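Local atomic coordinates of tryptophane-5-halogenase (Microbispora sp. ATCC PTA-5024, PDB entry 5UAO), a protein that binds FAD and catalyses the 5-chlorination of tryptophan in the lanthipeptide NAI-107, probably through reduced flavin, oxygen and chloride as in related flavin-dependent halogenases. Residues 58-63 with 199-204; 227-232 with 342-347; 277-282 with 310-315; 283-288 with 296-301. All blocks are in the same frame, centred on the assembly; numbering follows the deposited sequence.

Contact 1: residues 58-63 with 199-204. With FAD (flavin-adenine dinucleotide), chain E.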
# COMPACT_ATOMS: atom_id res chain seq x y z
N ALA A 58 -13.79 -5.17 31.45
CA ALA A 58 -13.59 -6.28 32.38
C ALA A 58 -12.65 -7.26 31.71
O ALA A 58 -12.81 -7.51 30.51
CB ALA A 58 -14.92 -6.95 32.66
N LEU A 59 -11.66 -7.77 32.43
CA LEU A 59 -10.84 -8.83 31.97
C LEU A 59 -11.19 -10.12 32.72
O LEU A 59 -11.07 -10.15 33.94
CB LEU A 59 -9.33 -8.46 32.13
CG LEU A 59 -8.38 -9.43 31.40
CD1 LEU A 59 -7.14 -8.78 30.80
CD2 LEU A 59 -7.95 -10.59 32.30
N VAL A 60 -11.53 -11.19 31.96
CA VAL A 60 -11.91 -12.51 32.45
C VAL A 60 -10.80 -13.54 32.17
O VAL A 60 -10.35 -13.68 31.05
CB VAL A 60 -13.20 -13.02 31.78
CG1 VAL A 60 -13.64 -14.41 32.28
CG2 VAL A 60 -14.36 -12.00 31.89
N GLU A 61 -10.32 -14.21 33.19
CA GLU A 61 -9.30 -15.23 32.98
C GLU A 61 -9.36 -16.36 34.01
O GLU A 61 -9.82 -16.20 35.17
CB GLU A 61 -7.89 -14.64 32.99
CG GLU A 61 -7.50 -13.99 34.28
CD GLU A 61 -6.06 -13.52 34.35
OE1 GLU A 61 -5.14 -14.19 33.83
OE2 GLU A 61 -5.83 -12.48 34.96
N SER A 62 -8.92 -17.51 33.55
CA SER A 62 -8.99 -18.74 34.29
C SER A 62 -7.67 -18.93 34.98
O SER A 62 -6.64 -19.06 34.32
CB SER A 62 -9.24 -19.91 33.30
OG SER A 62 -9.31 -21.16 33.97
N ALA A 63 -7.69 -19.04 36.29
CA ALA A 63 -6.50 -19.39 37.01
C ALA A 63 -6.04 -20.80 36.64
O ALA A 63 -4.90 -21.18 36.92
CB ALA A 63 -6.76 -19.30 38.49
N ALA A 199 -12.61 -16.59 36.23
CA ALA A 199 -13.63 -17.55 35.78
C ALA A 199 -13.08 -18.42 34.67
O ALA A 199 -12.19 -18.01 33.93
CB ALA A 199 -14.86 -16.80 35.29
N THR A 200 -13.60 -19.63 34.57
CA THR A 200 -13.30 -20.49 33.46
C THR A 200 -14.53 -20.57 32.63
O THR A 200 -15.61 -21.03 33.10
CB THR A 200 -12.83 -21.88 33.95
OG1 THR A 200 -11.63 -21.66 34.68
CG2 THR A 200 -12.49 -22.78 32.74
N VAL A 201 -14.44 -20.08 31.39
CA VAL A 201 -15.63 -20.08 30.50
C VAL A 201 -15.88 -21.49 30.03
O VAL A 201 -14.94 -22.13 29.58
CB VAL A 201 -15.46 -19.08 29.31
CG1 VAL A 201 -16.52 -19.30 28.23
CG2 VAL A 201 -15.47 -17.65 29.84
N ALA A 202 -17.14 -21.98 30.15
CA ALA A 202 -17.55 -23.35 29.73
C ALA A 202 -18.28 -23.31 28.41
O ALA A 202 -18.17 -24.24 27.60
CB ALA A 202 -18.51 -24.00 30.75
N GLU A 203 -19.11 -22.29 28.23
CA GLU A 203 -19.89 -22.17 27.04
C GLU A 203 -20.04 -20.72 26.64
O GLU A 203 -20.29 -19.82 27.45
CB GLU A 203 -21.26 -22.78 27.22
CG GLU A 203 -22.05 -22.81 25.91
CD GLU A 203 -23.52 -23.18 26.11
OE1 GLU A 203 -23.90 -23.60 27.24
OE2 GLU A 203 -24.29 -23.01 25.12
N VAL A 204 -19.88 -20.50 25.36
CA VAL A 204 -20.14 -19.21 24.75
C VAL A 204 -21.50 -19.37 24.12
O VAL A 204 -21.67 -20.13 23.18
CB VAL A 204 -19.09 -18.94 23.70
CG1 VAL A 204 -19.35 -17.64 22.97
CG2 VAL A 204 -17.72 -19.03 24.36
PA FAD E . -2.16 -16.95 25.99
O1A FAD E . -0.87 -16.37 26.58
O2A FAD E . -2.28 -18.42 25.55
O5B FAD E . -3.40 -16.55 26.94
C5B FAD E . -4.68 -17.14 26.88
C4B FAD E . -5.46 -16.63 28.08
O4B FAD E . -6.78 -17.09 27.78
C3B FAD E . -5.10 -17.18 29.47
O3B FAD E . -5.14 -16.12 30.56
C2B FAD E . -6.17 -18.24 29.73
O2B FAD E . -6.47 -18.51 31.16
C1B FAD E . -7.35 -17.62 28.98
N9A FAD E . -8.40 -18.63 28.68
C8A FAD E . -8.32 -19.65 27.77
N7A FAD E . -9.49 -20.35 27.77
C5A FAD E . -10.29 -19.77 28.71
C6A FAD E . -11.61 -20.07 29.24
N6A FAD E . -12.32 -21.13 28.73
N1A FAD E . -12.09 -19.26 30.17
C2A FAD E . -11.41 -18.20 30.65
N3A FAD E . -10.19 -17.90 30.22
C4A FAD E . -9.60 -18.65 29.27
N1 FAD E . 5.70 -13.01 20.30
C2 FAD E . 6.60 -11.97 20.26
O2 FAD E . 6.21 -10.77 20.08
N3 FAD E . 7.93 -12.19 20.42
C4 FAD E . 8.46 -13.41 20.64
O4 FAD E . 9.72 -13.52 20.76
C4X FAD E . 7.51 -14.58 20.70
N5 FAD E . 7.92 -15.87 20.85
C5X FAD E . 7.05 -16.91 20.90
C6 FAD E . 7.54 -18.20 21.05
C7 FAD E . 6.69 -19.29 21.07
C7M FAD E . 7.17 -20.69 21.26
C8 FAD E . 5.24 -19.08 20.99
C8M FAD E . 4.32 -20.28 21.03
C9 FAD E . 4.76 -17.79 20.83
C9A FAD E . 5.58 -16.67 20.75
N10 FAD E . 5.08 -15.34 20.56
C10 FAD E . 6.06 -14.29 20.52
C1' FAD E . 3.64 -14.93 20.50
C2' FAD E . 3.39 -14.32 21.96
O2' FAD E . 3.85 -15.38 22.80
C3' FAD E . 2.09 -14.11 22.82
O3' FAD E . 2.15 -13.92 24.28
C4' FAD E . 1.44 -15.46 23.00
O4' FAD E . 2.12 -16.48 22.21
C5' FAD E . -0.06 -15.21 22.79
O5' FAD E . -0.59 -14.50 23.87
P FAD E . -2.19 -14.75 24.09
O1P FAD E . -2.89 -14.69 22.80
O2P FAD E . -2.52 -13.70 25.14
O3P FAD E . -2.50 -16.22 24.57
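Ser62 and Thr200 meet hydroxyl to hydroxyl, Ser62 OG lying a very short 2.5 Å from Thr200 OG1 in a hydrogen bond that either could donate. Short hydroxyl side chains can meet here because the backbones are close, these residues being the nearest CA pair, and Ser62 OG is also hydrogen-bonded to Asp64 N. Thr200 swings OG1 to the side opposite its own carbonyl carbon (chi1 -62°), and that turn brings the hydroxyl to the serine. One residue back the backbones are joined as well: Ala199 N donates to Glu61 O at 3.0 Å. Val60 CG1 packs 4.0 Å from Ala199 CB, where the small alanine leaves room for the branched valine.

Beside this junction lies the adenine of FAD. Val201 reads its edge with backbone atoms alone, Val201 N donating to FAD N1A at 2.8 Å while FAD N6A donates back to Val201 O at 2.9 Å. Both bonds are nearly straight, and the pair recognises adenine much as a base partner would. Val201 CG2 packs against the adenine, 4.2 Å from FAD C2A. On the ribose side, Glu61 OE1 comes 3.8 Å from FAD O3B, too long for a hydrogen bond, whereas OE2 is hydrogen-bonded to His196 and Tyr42, which would hold the carboxylate in place. An acidic residue at the end of this strand, beside the ribose, is a hallmark of Rossmann-type FAD domains, though here it lies near the hydroxyl without bonding it. Strand 56-61 runs between strands 31-35 and 195-208 in the sheet, and helix 237-242 packs against Val201 through Leu237.

Contact 2: residues 227-232 with 342-347. With FAD (flavin-adenine dinucleotide), chain E.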
# COMPACT_ATOMS: atom_id res chain seq x y z
N PHE A 227 -19.70 -6.09 24.05
CA PHE A 227 -18.73 -6.53 23.05
C PHE A 227 -17.74 -7.46 23.74
O PHE A 227 -17.36 -7.23 24.87
CB PHE A 227 -17.97 -5.34 22.43
CG PHE A 227 -17.26 -5.68 21.15
CD1 PHE A 227 -17.92 -5.61 19.91
CD2 PHE A 227 -15.95 -6.10 21.17
CE1 PHE A 227 -17.28 -5.92 18.72
CE2 PHE A 227 -15.27 -6.39 19.99
CZ PHE A 227 -15.95 -6.33 18.75
N TYR A 228 -17.27 -8.47 23.01
CA TYR A 228 -16.28 -9.41 23.54
C TYR A 228 -14.97 -9.39 22.73
O TYR A 228 -15.01 -9.47 21.48
CB TYR A 228 -16.85 -10.85 23.46
CG TYR A 228 -18.18 -11.00 24.17
CD1 TYR A 228 -19.35 -10.60 23.56
CD2 TYR A 228 -18.24 -11.49 25.46
CE1 TYR A 228 -20.54 -10.68 24.23
CE2 TYR A 228 -19.44 -11.55 26.15
CZ TYR A 228 -20.57 -11.18 25.55
OH TYR A 228 -21.80 -11.27 26.26
N VAL A 229 -13.85 -9.42 23.41
CA VAL A 229 -12.56 -9.62 22.72
C VAL A 229 -12.09 -11.06 23.04
O VAL A 229 -12.03 -11.47 24.22
CB VAL A 229 -11.51 -8.56 23.13
CG1 VAL A 229 -10.30 -8.63 22.22
CG2 VAL A 229 -12.03 -7.13 23.08
N ASP A 230 -11.84 -11.87 22.00
CA ASP A 230 -11.34 -13.19 22.21
C ASP A 230 -9.81 -13.19 22.30
O ASP A 230 -9.09 -13.06 21.29
CB ASP A 230 -11.81 -14.13 21.11
CG ASP A 230 -11.42 -15.56 21.40
OD1 ASP A 230 -10.57 -15.81 22.28
OD2 ASP A 230 -11.96 -16.48 20.72
N CYS A 231 -9.31 -13.27 23.53
CA CYS A 231 -7.89 -13.41 23.85
C CYS A 231 -7.66 -14.78 24.52
O CYS A 231 -6.82 -14.91 25.43
CB CYS A 231 -7.41 -12.20 24.71
SG CYS A 231 -7.74 -10.58 23.94
N THR A 232 -8.33 -15.83 24.02
CA THR A 232 -8.23 -17.11 24.70
C THR A 232 -7.09 -17.96 24.26
O THR A 232 -7.01 -19.10 24.70
CB THR A 232 -9.54 -17.94 24.63
OG1 THR A 232 -9.87 -18.23 23.28
CG2 THR A 232 -10.67 -17.18 25.27
N MET A 342 -14.27 -9.68 18.50
CA MET A 342 -12.99 -9.58 17.79
C MET A 342 -11.93 -10.43 18.50
O MET A 342 -11.84 -10.44 19.69
CB MET A 342 -12.51 -8.16 17.67
CG MET A 342 -11.10 -8.20 17.02
SD MET A 342 -10.81 -6.79 16.06
CE MET A 342 -9.07 -6.93 15.57
N ALA A 343 -11.13 -11.15 17.74
CA ALA A 343 -10.02 -11.90 18.31
C ALA A 343 -8.66 -11.17 18.20
O ALA A 343 -8.32 -10.54 17.16
CB ALA A 343 -9.93 -13.26 17.65
N VAL A 344 -7.91 -11.27 19.28
CA VAL A 344 -6.59 -10.66 19.37
C VAL A 344 -5.64 -11.66 19.92
O VAL A 344 -5.93 -12.31 20.96
CB VAL A 344 -6.57 -9.38 20.30
CG1 VAL A 344 -5.17 -8.81 20.45
CG2 VAL A 344 -7.57 -8.29 19.82
N GLY A 345 -4.48 -11.76 19.28
CA GLY A 345 -3.39 -12.65 19.69
C GLY A 345 -3.48 -14.07 19.11
O GLY A 345 -3.90 -14.24 17.98
N ASN A 346 -3.11 -15.09 19.87
CA ASN A 346 -3.04 -16.43 19.33
C ASN A 346 -4.41 -17.01 18.97
O ASN A 346 -4.51 -17.95 18.17
CB ASN A 346 -2.37 -17.41 20.32
CG ASN A 346 -0.87 -17.15 20.57
OD1 ASN A 346 -0.23 -16.26 19.97
ND2 ASN A 346 -0.30 -17.92 21.55
N SER A 347 -5.47 -16.50 19.55
CA SER A 347 -6.81 -16.87 19.12
C SER A 347 -7.09 -16.60 17.64
O SER A 347 -7.92 -17.31 17.06
CB SER A 347 -7.86 -16.14 19.96
OG SER A 347 -7.60 -14.75 19.89
PA FAD E . -2.16 -16.95 25.99
O1A FAD E . -0.87 -16.37 26.58
O2A FAD E . -2.28 -18.42 25.55
O5B FAD E . -3.40 -16.55 26.94
C5B FAD E . -4.68 -17.14 26.88
C4B FAD E . -5.46 -16.63 28.08
O4B FAD E . -6.78 -17.09 27.78
C3B FAD E . -5.10 -17.18 29.47
O3B FAD E . -5.14 -16.12 30.56
C2B FAD E . -6.17 -18.24 29.73
O2B FAD E . -6.47 -18.51 31.16
C1B FAD E . -7.35 -17.62 28.98
N9A FAD E . -8.40 -18.63 28.68
C8A FAD E . -8.32 -19.65 27.77
N7A FAD E . -9.49 -20.35 27.77
C5A FAD E . -10.29 -19.77 28.71
C6A FAD E . -11.61 -20.07 29.24
N6A FAD E . -12.32 -21.13 28.73
N1A FAD E . -12.09 -19.26 30.17
C2A FAD E . -11.41 -18.20 30.65
N3A FAD E . -10.19 -17.90 30.22
C4A FAD E . -9.60 -18.65 29.27
N1 FAD E . 5.70 -13.01 20.30
C2 FAD E . 6.60 -11.97 20.26
O2 FAD E . 6.21 -10.77 20.08
N3 FAD E . 7.93 -12.19 20.42
C4 FAD E . 8.46 -13.41 20.64
O4 FAD E . 9.72 -13.52 20.76
C4X FAD E . 7.51 -14.58 20.70
N5 FAD E . 7.92 -15.87 20.85
C5X FAD E . 7.05 -16.91 20.90
C6 FAD E . 7.54 -18.20 21.05
C7 FAD E . 6.69 -19.29 21.07
C7M FAD E . 7.17 -20.69 21.26
C8 FAD E . 5.24 -19.08 20.99
C8M FAD E . 4.32 -20.28 21.03
C9 FAD E . 4.76 -17.79 20.83
C9A FAD E . 5.58 -16.67 20.75
N10 FAD E . 5.08 -15.34 20.56
C10 FAD E . 6.06 -14.29 20.52
C1' FAD E . 3.64 -14.93 20.50
C2' FAD E . 3.39 -14.32 21.96
O2' FAD E . 3.85 -15.38 22.80
C3' FAD E . 2.09 -14.11 22.82
O3' FAD E . 2.15 -13.92 24.28
C4' FAD E . 1.44 -15.46 23.00
O4' FAD E . 2.12 -16.48 22.21
C5' FAD E . -0.06 -15.21 22.79
O5' FAD E . -0.59 -14.50 23.87
P FAD E . -2.19 -14.75 24.09
O1P FAD E . -2.89 -14.69 22.80
O2P FAD E . -2.52 -13.70 25.14
O3P FAD E . -2.50 -16.22 24.57
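Strands 227-230 and 341-343 run parallel, Val229 pairing with Met342 and Asp230 with Ala343, and Asp230 N donates to Met342 O at 2.7 Å. Met342 N in turn donates to Tyr228 O at 3.1 Å. On the face of Val229 and Met342, Val229 CG1 crosses Val344 CG2 at 3.7 Å, and the ring atom Phe227 CE2 comes 4.0 Å from Met342 CB. Apolar residues suit this face, because helix 358-372 packs on it. These are the neighbouring strands 227-230 and 341-343 of the Rossmann-type FAD-binding sheet, and their C-terminal ends open into loops that meet the cofactor. There Asn346 N donates to FAD O1P at 3.0 Å, while Gly345, with positive phi, passes so near the same phosphate that a side chain would clash with it.

Asp230 ties the strand end to the loop that follows the partner strand. Its carbonyl O takes two bonds from opposite faces of its plane, from Val344 N and from Ser347 OG, the latter at 2.7 Å. With CG anti to the backbone N (chi1 -173°), OD1 is carried forward to receive Thr232 N at 2.8 Å, an Asx turn, and Thr232 OG1 on its syn lone pair. OD2 turns to Leu239 N at the start of helix 237-242. An alanine here is likely to leave Thr232 N and OG1 without their shared acceptor and Leu239 N without its carboxylate. Cys231 SG, small enough to fit beside the turn, lies 4.0 Å from Val344 CB.

Contact 3: residues 277-282 with 310-315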
# COMPACT_ATOMS: atom_id res chain seq x y z
N THR A 277 19.66 -19.32 15.70
CA THR A 277 20.71 -20.30 15.40
C THR A 277 20.10 -21.51 14.71
O THR A 277 19.19 -22.15 15.27
CB THR A 277 21.37 -20.73 16.75
OG1 THR A 277 21.99 -19.59 17.39
CG2 THR A 277 22.40 -21.74 16.60
N THR A 278 20.66 -21.90 13.59
CA THR A 278 20.15 -23.06 12.85
C THR A 278 20.48 -24.33 13.67
O THR A 278 21.58 -24.43 14.20
CB THR A 278 20.79 -23.15 11.50
OG1 THR A 278 20.49 -21.99 10.71
CG2 THR A 278 20.24 -24.35 10.66
N MET A 279 19.51 -25.26 13.75
CA MET A 279 19.59 -26.46 14.52
C MET A 279 19.21 -27.61 13.54
O MET A 279 18.89 -27.36 12.38
CB MET A 279 18.59 -26.43 15.69
CG MET A 279 18.79 -25.30 16.73
SD MET A 279 20.31 -25.57 17.67
CE MET A 279 19.68 -26.65 18.93
N ASN A 280 19.34 -28.84 14.00
CA ASN A 280 19.19 -29.97 13.06
C ASN A 280 17.78 -30.12 12.50
O ASN A 280 17.59 -30.56 11.36
CB ASN A 280 19.63 -31.28 13.73
CG ASN A 280 21.15 -31.34 14.00
OD1 ASN A 280 21.92 -30.69 13.33
ND2 ASN A 280 21.56 -32.16 14.97
N ALA A 281 16.80 -29.78 13.32
CA ALA A 281 15.39 -29.92 12.93
C ALA A 281 14.60 -28.63 13.19
O ALA A 281 13.39 -28.69 13.52
CB ALA A 281 14.81 -31.05 13.73
N GLY A 282 15.22 -27.46 12.96
CA GLY A 282 14.59 -26.17 13.25
C GLY A 282 15.64 -25.16 13.65
O GLY A 282 16.71 -25.12 13.02
N ALA A 310 15.57 -31.55 23.17
CA ALA A 310 16.19 -31.08 24.39
C ALA A 310 17.64 -31.55 24.52
O ALA A 310 18.51 -30.74 24.89
CB ALA A 310 15.36 -31.45 25.60
N ALA A 311 17.96 -32.77 24.06
CA ALA A 311 19.34 -33.27 24.10
C ALA A 311 20.27 -32.52 23.14
O ALA A 311 21.44 -32.26 23.48
CB ALA A 311 19.41 -34.79 23.82
N GLU A 312 19.76 -32.22 21.94
CA GLU A 312 20.49 -31.43 20.96
C GLU A 312 20.76 -30.02 21.51
O GLU A 312 21.84 -29.47 21.39
CB GLU A 312 19.74 -31.36 19.66
CG GLU A 312 20.57 -30.79 18.54
CD GLU A 312 19.74 -30.36 17.37
OE1 GLU A 312 18.71 -31.02 17.10
OE2 GLU A 312 20.19 -29.43 16.63
N MET A 313 19.75 -29.42 22.09
CA MET A 313 19.87 -28.08 22.61
C MET A 313 20.99 -28.01 23.69
O MET A 313 21.76 -27.05 23.74
CB MET A 313 18.50 -27.69 23.19
CG MET A 313 18.41 -26.29 23.70
SD MET A 313 16.69 -25.95 24.21
CE MET A 313 16.80 -24.23 24.50
N ALA A 314 21.02 -29.00 24.56
CA ALA A 314 22.08 -29.10 25.56
C ALA A 314 23.45 -29.41 24.94
O ALA A 314 24.47 -28.92 25.44
CB ALA A 314 21.72 -30.09 26.67
N ARG A 315 23.52 -30.13 23.83
CA ARG A 315 24.79 -30.20 23.15
C ARG A 315 25.25 -28.87 22.61
O ARG A 315 26.44 -28.53 22.70
CB ARG A 315 24.80 -31.25 22.02
CG ARG A 315 24.79 -32.70 22.55
CD ARG A 315 25.02 -33.75 21.44
NE ARG A 315 24.01 -33.71 20.37
CZ ARG A 315 22.80 -34.31 20.44
NH1 ARG A 315 22.47 -35.01 21.50
NH2 ARG A 315 21.94 -34.25 19.43
O HOH W 1 19.34 -33.55 16.49
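Glu312 lays its carboxylate over the side-chain amide of Asn280, the two planes stacked 26° apart with Glu312 CD 3.5 Å from Asn280 ND2. The contact ties helix 306-316 to the tight turn of a beta hairpin, the one linking strands 274-279 and 282-288, where Met279 N is bonded to Gly282 O. Gly282 suits that turn because its backbone angles would jam a side chain against the preceding carbonyl. The glutamate chain leaves the helix extended, CG turned away from the backbone N (chi1 -169°), and so spans the distance to the hairpin. There OE2 takes the hydrogen of Asn280 N on its syn lone pair at 2.8 Å, in a nearly straight bond of 169°. OE1 accepts from Tyr297 OH, and that same hydroxyl is hydrogen-bonded to Ala281 N, which brings strand 293-299 into the network. A glutamine in its place would probably deprive either Asn280 N, or Tyr297 OH and the bridging water, of an acceptor, since one carboxylate oxygen becomes an NH2 group.

Met279 lies alongside the glutamate, running the opposite way. Its flexible chain, bent at both chi2 and chi3, suits a place where it must curl against the helix: the methyl CE ends 4.0 Å from Met313 CA and 3.6 Å from Glu312 OE2. Asn280, polar and partly exposed, faces water as well as the helix. A water molecule joins the two side chains, accepting from Asn280 ND2 at 3.0 Å and donating to Glu312 OE1 at 2.7 Å.

Contact 4: residues 283-288 with 296-301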
# COMPACT_ATOMS: atom_id res chain seq x y z
N TRP A 283 15.35 -24.37 14.69
CA TRP A 283 16.30 -23.31 15.05
C TRP A 283 16.06 -22.93 16.50
O TRP A 283 14.98 -23.19 17.06
CB TRP A 283 16.10 -22.08 14.09
CG TRP A 283 14.74 -21.40 14.25
CD1 TRP A 283 13.56 -21.80 13.72
CD2 TRP A 283 14.42 -20.28 15.10
NE1 TRP A 283 12.53 -20.99 14.14
CE2 TRP A 283 13.04 -20.04 14.98
CE3 TRP A 283 15.20 -19.38 15.88
CZ2 TRP A 283 12.39 -19.00 15.65
CZ3 TRP A 283 14.57 -18.34 16.52
CH2 TRP A 283 13.18 -18.14 16.40
N CYS A 284 17.03 -22.19 17.08
CA CYS A 284 16.96 -21.88 18.48
C CYS A 284 17.16 -20.37 18.70
O CYS A 284 18.06 -19.79 18.13
CB CYS A 284 18.02 -22.70 19.27
SG CYS A 284 17.88 -22.55 21.07
N TRP A 285 16.29 -19.76 19.47
CA TRP A 285 16.45 -18.33 19.84
C TRP A 285 17.27 -18.20 21.07
O TRP A 285 17.24 -19.11 21.93
CB TRP A 285 15.10 -17.63 20.05
CG TRP A 285 14.34 -17.89 21.33
CD1 TRP A 285 14.61 -17.41 22.58
CD2 TRP A 285 13.12 -18.62 21.46
NE1 TRP A 285 13.65 -17.82 23.48
CE2 TRP A 285 12.70 -18.52 22.79
CE3 TRP A 285 12.35 -19.33 20.58
CZ2 TRP A 285 11.53 -19.14 23.25
CZ3 TRP A 285 11.16 -19.92 21.04
CH2 TRP A 285 10.80 -19.87 22.34
N THR A 286 17.93 -17.04 21.19
CA THR A 286 18.60 -16.61 22.39
C THR A 286 18.20 -15.16 22.64
O THR A 286 18.55 -14.27 21.83
CB THR A 286 20.14 -16.68 22.28
OG1 THR A 286 20.59 -18.01 22.02
CG2 THR A 286 20.78 -16.25 23.61
N ILE A 287 17.45 -14.95 23.72
CA ILE A 287 16.88 -13.65 24.09
C ILE A 287 17.47 -13.28 25.47
O ILE A 287 17.07 -13.88 26.49
CB ILE A 287 15.32 -13.72 24.11
CG1 ILE A 287 14.78 -13.88 22.69
CG2 ILE A 287 14.74 -12.50 24.80
CD1 ILE A 287 13.32 -14.22 22.61
N PRO A 288 18.39 -12.30 25.52
CA PRO A 288 18.98 -11.86 26.81
C PRO A 288 17.98 -11.19 27.73
O PRO A 288 17.21 -10.33 27.28
CB PRO A 288 20.03 -10.85 26.35
CG PRO A 288 20.48 -11.41 25.06
CD PRO A 288 19.20 -11.81 24.39
N GLY A 296 15.05 -20.98 23.22
CA GLY A 296 14.02 -21.89 22.76
C GLY A 296 14.34 -22.53 21.43
O GLY A 296 14.57 -21.85 20.43
N TYR A 297 14.36 -23.85 21.44
CA TYR A 297 14.54 -24.64 20.22
C TYR A 297 13.17 -24.96 19.64
O TYR A 297 12.39 -25.75 20.16
CB TYR A 297 15.29 -25.91 20.56
CG TYR A 297 15.58 -26.84 19.46
CD1 TYR A 297 15.34 -26.52 18.12
CD2 TYR A 297 16.25 -28.05 19.72
CE1 TYR A 297 15.65 -27.41 17.11
CE2 TYR A 297 16.59 -28.91 18.71
CZ TYR A 297 16.33 -28.57 17.42
OH TYR A 297 16.67 -29.44 16.40
N VAL A 298 12.89 -24.22 18.58
CA VAL A 298 11.72 -24.38 17.76
C VAL A 298 12.02 -25.48 16.73
O VAL A 298 12.96 -25.39 15.94
CB VAL A 298 11.42 -23.02 17.01
CG1 VAL A 298 10.36 -23.19 15.93
CG2 VAL A 298 10.94 -21.95 18.00
N PHE A 299 11.20 -26.49 16.72
CA PHE A 299 11.48 -27.69 15.88
C PHE A 299 10.20 -28.24 15.25
O PHE A 299 9.10 -27.94 15.73
CB PHE A 299 12.19 -28.81 16.71
CG PHE A 299 11.44 -29.33 17.89
CD1 PHE A 299 11.47 -28.65 19.11
CD2 PHE A 299 10.77 -30.53 17.85
CE1 PHE A 299 10.80 -29.17 20.21
CE2 PHE A 299 10.06 -31.03 18.93
CZ PHE A 299 10.08 -30.36 20.13
N SER A 300 10.36 -29.08 14.21
CA SER A 300 9.29 -29.96 13.69
C SER A 300 9.23 -31.25 14.45
O SER A 300 10.18 -32.07 14.40
CB SER A 300 9.56 -30.34 12.25
OG SER A 300 8.62 -31.38 11.93
N SER A 301 8.13 -31.47 15.15
CA SER A 301 7.98 -32.70 15.93
C SER A 301 7.94 -33.96 14.98
O SER A 301 8.27 -35.07 15.39
CB SER A 301 6.75 -32.65 16.84
OG SER A 301 5.60 -32.63 16.04
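The beta hairpin of strands 282-288 and 293-299, in the second sheet of the enzyme, holds this contact, and its Trp285 belongs to the FAD pocket. Trp283 and Val298 form one hydrogen-bonded antiparallel pair and Trp285 and Gly296 the next, with Trp285 N donating to Gly296 O at 2.9 Å. Between them, Cys284 and Tyr297 make a non-hydrogen-bonded pair with side chains on the face turned to Met313 of helix 306-316, whereas Trp283, Trp285 and Val298 lie on the opposite face.

The indole of Trp285 folds back across Gly296, its CG placed between the backbone N and the carbonyl carbon (chi1 76°). Gly296 CA then sits 3.5 Å from the centroid of the six-membered ring and only 6° off its normal, a CH-pi contact. Glycine suits the spot because a CB would run into Trp285 CH2. Val298 serves both tryptophans: CB lies over the face of Trp283, 4.0 Å from the five-membered ring centroid, while CG2 meets the edge of Trp285, 3.7 Å from CZ3. Trp283 NE1 is hydrogen-bonded to Glu352, which would fix the turn of the indole. The pairing of an aromatic with a cross-strand glycine is known as aromatic rescue of glycine, and here it sets a tryptophan beside the flavin cofactor.

Contacts 1 and 2 share the mixed eight-stranded sheet, their centres about 12 Å apart; contact 1 meets the adenine end of FAD and contact 2 a phosphate and the ribityl chain. Contacts 3 and 4 belong to the second, seven-stranded sheet, their centres about 8 Å apart, and touch where Thr277 O meets Cys284 N. About 26 Å separates the centres of contacts 2 and 4. Along the chain contact 1 closes first; contact 2 then spans the second pair, contact 4 lying within contact 3. Between the halves of contact 2 the chain adds five strands, 258-264 to 324-327, to the second sheet, whose strands 104-108 and 116-119 came earlier, then returns; both sheets supply residues to one extended FAD.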